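Local coordinates for protein transcriptional regulator (Streptococcus dysgalactiae, PDB 4YV9) that probably regulates transcription in quorum sensing, binding DNA and responding to short SHP pheromone peptides, at residues I189-F201 with V226-Q238. Sequence-based numbering, arbitrary orientation.
Sequences INCLIISIDYSYF and VFLYVHGYYKLKQ
Ile196 lays its CG2 methyl over one face of the Tyr233 ring, 3.4 Å from CE2, while Asp197 OD1 approaches that ring at its edge and in its plane. Leu192 CD2 likewise meets the Phe227 ring at its edge, in the ring plane, nearest CE1. These contacts join near-parallel helices 179-197 and 221-236 of the TPR-like C-terminal repeat domain, crossing at 19° with their axes 10.1 Å apart. Phe201 opens the intervening helix 201-215; Ser199 C lies over the centre of one face of its ring, 4.0 Å above the plane, and Lys237 CD at its edge. At the centre Val230 is a knob in the hole formed by Ile189, Leu192, Ile193 and Ile196. Its CG1, anti to the backbone N (chi1 168°), touches Leu192 CD2 and Ile196 CD1, whereas CG2 lies 3.6 Å from Ile193 CG1. Ile189, Ile193 and Val226 also pack on the bound peptide, so this end borders the ligand site. At the other end Tyr233 OH donates to Asp197 OD1 over 2.9 Å, nearly along the carboxylate C-O axis. A Schellman motif at Ser199 closes helix 179-197, and there Ile196 O accepts from Ser199 N on one face of its carbonyl plane and from Lys237 NZ, 3.1 Å away, on the opposite face.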
loop_
_atom_site.group_PDB
_atom_site.type_symbol
_atom_site.label_atom_id
_atom_site.label_comp_id
_atom_site.label_asym_id
_atom_site.label_seq_id
_atom_site.Cartn_x
_atom_site.Cartn_y
_atom_site.Cartn_z
ATOM N N ILE B 189 11.662 13.031 -1.642
ATOM C CA ILE B 189 12.899 12.768 -2.371
ATOM C C ILE B 189 13.011 13.669 -3.611
ATOM O O ILE B 189 14.082 14.210 -3.894
ATOM C CB ILE B 189 13.001 11.280 -2.770
ATOM C CG1 ILE B 189 13.145 10.416 -1.507
ATOM C CG2 ILE B 189 14.184 11.053 -3.727
ATOM C CD1 ILE B 189 13.063 8.930 -1.750
ATOM N N ASN B 190 11.901 13.843 -4.327
ATOM C CA ASN B 190 11.839 14.743 -5.485
ATOM C C ASN B 190 12.242 16.166 -5.095
ATOM O O ASN B 190 12.983 16.831 -5.810
ATOM C CB ASN B 190 10.428 14.733 -6.100
ATOM C CG ASN B 190 10.345 15.523 -7.412
ATOM O OD1 ASN B 190 10.960 15.154 -8.410
ATOM N ND2 ASN B 190 9.560 16.596 -7.415
ATOM N N CYS B 191 11.768 16.630 -3.946
ATOM C CA CYS B 191 12.137 17.965 -3.502
ATOM C C CYS B 191 13.611 18.017 -3.114
ATOM O O CYS B 191 14.292 19.007 -3.385
ATOM C CB CYS B 191 11.275 18.420 -2.322
ATOM S SG CYS B 191 11.371 20.205 -2.031
ATOM N N LEU B 192 14.090 16.954 -2.474
ATOM C CA LEU B 192 15.491 16.861 -2.076
ATOM C C LEU B 192 16.412 16.968 -3.291
ATOM O O LEU B 192 17.448 17.624 -3.243
ATOM C CB LEU B 192 15.749 15.551 -1.323
ATOM C CG LEU B 192 17.211 15.209 -1.010
ATOM C CD1 LEU B 192 17.906 16.339 -0.240
ATOM C CD2 LEU B 192 17.330 13.897 -0.249
ATOM N N ILE B 193 16.017 16.330 -4.383
ATOM C CA ILE B 193 16.778 16.417 -5.637
ATOM C C ILE B 193 16.941 17.870 -6.108
ATOM O O ILE B 193 18.045 18.299 -6.465
ATOM C CB ILE B 193 16.104 15.562 -6.740
ATOM C CG1 ILE B 193 16.453 14.092 -6.529
ATOM C CG2 ILE B 193 16.536 16.006 -8.132
ATOM C CD1 ILE B 193 15.524 13.124 -7.252
ATOM N N ILE B 194 15.846 18.626 -6.078
ATOM C CA ILE B 194 15.856 20.028 -6.487
ATOM C C ILE B 194 16.678 20.882 -5.527
ATOM O O ILE B 194 17.419 21.775 -5.942
ATOM C CB ILE B 194 14.421 20.584 -6.575
ATOM C CG1 ILE B 194 13.600 19.756 -7.561
ATOM C CG2 ILE B 194 14.431 22.041 -6.987
ATOM C CD1 ILE B 194 12.170 20.217 -7.709
ATOM N N SER B 195 16.552 20.588 -4.239
ATOM C CA SER B 195 17.260 21.327 -3.207
ATOM C C SER B 195 18.762 21.167 -3.348
ATOM O O SER B 195 19.521 22.120 -3.155
ATOM C CB SER B 195 16.814 20.861 -1.821
ATOM O OG SER B 195 15.488 21.284 -1.574
ATOM N N ILE B 196 19.188 19.955 -3.678
ATOM C CA ILE B 196 20.598 19.708 -3.933
ATOM C C ILE B 196 21.048 20.463 -5.188
ATOM O O ILE B 196 22.055 21.174 -5.156
ATOM C CB ILE B 196 20.887 18.208 -4.083
ATOM C CG1 ILE B 196 20.595 17.479 -2.776
ATOM C CG2 ILE B 196 22.343 17.988 -4.448
ATOM C CD1 ILE B 196 20.492 15.979 -2.942
ATOM N N ASP B 197 20.284 20.322 -6.273
ATOM C CA ASP B 197 20.577 20.995 -7.543
ATOM C C ASP B 197 20.800 22.487 -7.366
ATOM O O ASP B 197 21.729 23.054 -7.920
ATOM C CB ASP B 197 19.442 20.789 -8.551
ATOM C CG ASP B 197 19.440 19.401 -9.166
ATOM O OD1 ASP B 197 20.503 18.740 -9.154
ATOM O OD2 ASP B 197 18.374 18.975 -9.668
ATOM N N TYR B 198 19.931 23.113 -6.586
ATOM C CA TYR B 198 19.984 24.545 -6.348
ATOM C C TYR B 198 20.904 24.896 -5.178
ATOM O O TYR B 198 20.997 26.061 -4.787
ATOM C CB TYR B 198 18.577 25.082 -6.081
ATOM C CG TYR B 198 17.711 25.263 -7.307
ATOM C CD1 TYR B 198 18.274 25.450 -8.562
ATOM C CD2 TYR B 198 16.322 25.266 -7.205
ATOM C CE1 TYR B 198 17.479 25.626 -9.685
ATOM C CE2 TYR B 198 15.521 25.442 -8.320
ATOM C CZ TYR B 198 16.104 25.618 -9.557
ATOM O OH TYR B 198 15.314 25.797 -10.673
ATOM N N SER B 199 21.572 23.886 -4.624
ATOM C CA SER B 199 22.537 24.071 -3.536
ATOM C C SER B 199 21.912 24.656 -2.264
ATOM O O SER B 199 22.578 25.366 -1.509
ATOM C CB SER B 199 23.703 24.959 -3.996
ATOM O OG SER B 199 24.361 24.409 -5.127
ATOM N N TYR B 200 20.635 24.359 -2.035
ATOM C CA TYR B 200 19.979 24.697 -0.776
ATOM C C TYR B 200 20.247 23.593 0.241
ATOM O O TYR B 200 19.394 22.731 0.463
ATOM C CB TYR B 200 18.468 24.875 -0.966
ATOM C CG TYR B 200 18.080 26.147 -1.682
ATOM C CD1 TYR B 200 17.908 27.339 -0.987
ATOM C CD2 TYR B 200 17.878 26.158 -3.053
ATOM C CE1 TYR B 200 17.551 28.507 -1.642
ATOM C CE2 TYR B 200 17.520 27.319 -3.716
ATOM C CZ TYR B 200 17.360 28.490 -3.008
ATOM O OH TYR B 200 17.006 29.643 -3.669
ATOM N N PHE B 201 21.418 23.616 0.867
ATOM C CA PHE B 201 21.822 22.498 1.719
ATOM C C PHE B 201 21.122 22.499 3.084
ATOM O O PHE B 201 21.049 21.469 3.762
ATOM C CB PHE B 201 23.336 22.509 1.876
ATOM C CG PHE B 201 24.056 22.354 0.568
ATOM C CD1 PHE B 201 23.856 21.222 -0.214
ATOM C CD2 PHE B 201 24.893 23.350 0.096
ATOM C CE1 PHE B 201 24.499 21.075 -1.432
ATOM C CE2 PHE B 201 25.537 23.211 -1.116
ATOM C CZ PHE B 201 25.341 22.070 -1.882
ATOM N N VAL B 226 16.657 4.901 -4.478
ATOM C CA VAL B 226 16.756 6.253 -5.022
ATOM C C VAL B 226 17.391 7.181 -3.988
ATOM O O VAL B 226 18.264 7.984 -4.314
ATOM C CB VAL B 226 15.366 6.783 -5.458
ATOM C CG1 VAL B 226 15.407 8.270 -5.754
ATOM C CG2 VAL B 226 14.863 6.003 -6.687
ATOM N N PHE B 227 16.965 7.052 -2.731
ATOM C CA PHE B 227 17.535 7.855 -1.647
ATOM C C PHE B 227 19.025 7.565 -1.443
ATOM O O PHE B 227 19.792 8.465 -1.116
ATOM C CB PHE B 227 16.760 7.611 -0.356
ATOM C CG PHE B 227 17.171 8.502 0.787
ATOM C CD1 PHE B 227 17.196 9.883 0.643
ATOM C CD2 PHE B 227 17.517 7.960 2.006
ATOM C CE1 PHE B 227 17.572 10.702 1.695
ATOM C CE2 PHE B 227 17.893 8.778 3.063
ATOM C CZ PHE B 227 17.918 10.149 2.901
ATOM N N LEU B 228 19.444 6.317 -1.636
ATOM C CA LEU B 228 20.878 6.001 -1.590
ATOM C C LEU B 228 21.617 6.852 -2.622
ATOM O O LEU B 228 22.683 7.393 -2.353
ATOM C CB LEU B 228 21.121 4.514 -1.863
ATOM C CG LEU B 228 22.570 4.038 -1.914
ATOM C CD1 LEU B 228 23.270 4.327 -0.602
ATOM C CD2 LEU B 228 22.577 2.549 -2.208
ATOM N N TYR B 229 21.019 6.987 -3.800
ATOM C CA TYR B 229 21.674 7.707 -4.886
ATOM C C TYR B 229 21.699 9.202 -4.595
ATOM O O TYR B 229 22.731 9.836 -4.686
ATOM C CB TYR B 229 20.974 7.449 -6.220
ATOM C CG TYR B 229 21.703 8.091 -7.381
ATOM C CD1 TYR B 229 21.490 9.429 -7.708
ATOM C CD2 TYR B 229 22.604 7.366 -8.145
ATOM C CE1 TYR B 229 22.146 10.022 -8.762
ATOM C CE2 TYR B 229 23.262 7.953 -9.204
ATOM C CZ TYR B 229 23.030 9.283 -9.502
ATOM O OH TYR B 229 23.688 9.874 -10.547
ATOM N N VAL B 230 20.545 9.735 -4.216
ATOM C CA VAL B 230 20.335 11.169 -4.097
ATOM C C VAL B 230 21.112 11.741 -2.922
ATOM O O VAL B 230 21.726 12.810 -3.014
ATOM C CB VAL B 230 18.823 11.468 -3.933
ATOM C CG1 VAL B 230 18.596 12.918 -3.523
ATOM C CG2 VAL B 230 18.072 11.123 -5.229
ATOM N N HIS B 231 21.086 11.012 -1.812
ATOM C CA HIS B 231 21.846 11.393 -0.634
ATOM C C HIS B 231 23.349 11.328 -0.933
ATOM O O HIS B 231 24.113 12.189 -0.505
ATOM C CB HIS B 231 21.474 10.487 0.543
ATOM C CG HIS B 231 22.054 10.921 1.850
ATOM N ND1 HIS B 231 22.214 10.061 2.915
ATOM C CD2 HIS B 231 22.509 12.126 2.269
ATOM C CE1 HIS B 231 22.752 10.715 3.930
ATOM N NE2 HIS B 231 22.938 11.970 3.565
ATOM N N GLY B 232 23.766 10.312 -1.686
ATOM C CA GLY B 232 25.152 10.214 -2.110
ATOM C C GLY B 232 25.517 11.437 -2.926
ATOM O O GLY B 232 26.615 11.988 -2.799
ATOM N N TYR B 233 24.570 11.871 -3.753
ATOM C CA TYR B 233 24.738 13.058 -4.591
ATOM C C TYR B 233 24.894 14.309 -3.725
ATOM O O TYR B 233 25.739 15.170 -3.994
ATOM C CB TYR B 233 23.546 13.178 -5.547
ATOM C CG TYR B 233 23.497 14.420 -6.414
ATOM C CD1 TYR B 233 24.616 14.863 -7.110
ATOM C CD2 TYR B 233 22.307 15.126 -6.564
ATOM C CE1 TYR B 233 24.555 15.993 -7.915
ATOM C CE2 TYR B 233 22.235 16.248 -7.366
ATOM C CZ TYR B 233 23.359 16.680 -8.034
ATOM O OH TYR B 233 23.276 17.801 -8.822
ATOM N N TYR B 234 24.088 14.392 -2.673
ATOM C CA TYR B 234 24.220 15.453 -1.680
ATOM C C TYR B 234 25.584 15.404 -1.002
ATOM O O TYR B 234 26.213 16.436 -0.795
ATOM C CB TYR B 234 23.105 15.340 -0.639
ATOM C CG TYR B 234 23.336 16.118 0.636
ATOM C CD1 TYR B 234 23.039 17.469 0.708
ATOM C CD2 TYR B 234 23.831 15.491 1.771
ATOM C CE1 TYR B 234 23.229 18.174 1.865
ATOM C CE2 TYR B 234 24.026 16.192 2.945
ATOM C CZ TYR B 234 23.722 17.535 2.986
ATOM O OH TYR B 234 23.913 18.248 4.145
ATOM N N LYS B 235 26.031 14.197 -0.661
ATOM C CA LYS B 235 27.329 14.004 -0.019
ATOM C C LYS B 235 28.457 14.452 -0.938
ATOM O O LYS B 235 29.410 15.110 -0.500
ATOM C CB LYS B 235 27.537 12.539 0.372
ATOM C CG LYS B 235 26.648 12.043 1.495
ATOM C CD LYS B 235 26.999 10.609 1.850
ATOM C CE LYS B 235 25.877 9.939 2.620
ATOM N NZ LYS B 235 26.221 8.536 2.978
ATOM N N LEU B 236 28.346 14.081 -2.212
ATOM C CA LEU B 236 29.340 14.462 -3.203
ATOM C C LEU B 236 29.453 15.976 -3.302
ATOM O O LEU B 236 30.550 16.524 -3.240
ATOM C CB LEU B 236 29.000 13.871 -4.573
ATOM C CG LEU B 236 29.938 14.308 -5.701
ATOM C CD1 LEU B 236 31.387 14.043 -5.323
ATOM C CD2 LEU B 236 29.590 13.600 -6.998
ATOM N N LYS B 237 28.316 16.654 -3.426
ATOM C CA LYS B 237 28.303 18.106 -3.559
ATOM C C LYS B 237 28.882 18.811 -2.340
ATOM O O LYS B 237 28.954 20.038 -2.304
ATOM C CB LYS B 237 26.883 18.606 -3.815
ATOM C CG LYS B 237 26.572 18.842 -5.282
ATOM C CD LYS B 237 25.718 20.088 -5.463
ATOM C CE LYS B 237 25.257 20.245 -6.905
ATOM N NZ LYS B 237 24.424 21.466 -7.089
ATOM N N GLN B 238 29.298 18.033 -1.346
ATOM C CA GLN B 238 29.993 18.575 -0.191
ATOM C C GLN B 238 31.214 17.742 0.187
ATOM O O GLN B 238 31.473 17.503 1.364
ATOM C CB GLN B 238 29.039 18.684 0.994
ATOM C CG GLN B 238 28.206 19.948 0.970
ATOM C CD GLN B 238 26.870 19.755 1.636
ATOM O OE1 GLN B 238 26.311 18.661 1.604
ATOM N NE2 GLN B 238 26.349 20.812 2.249
#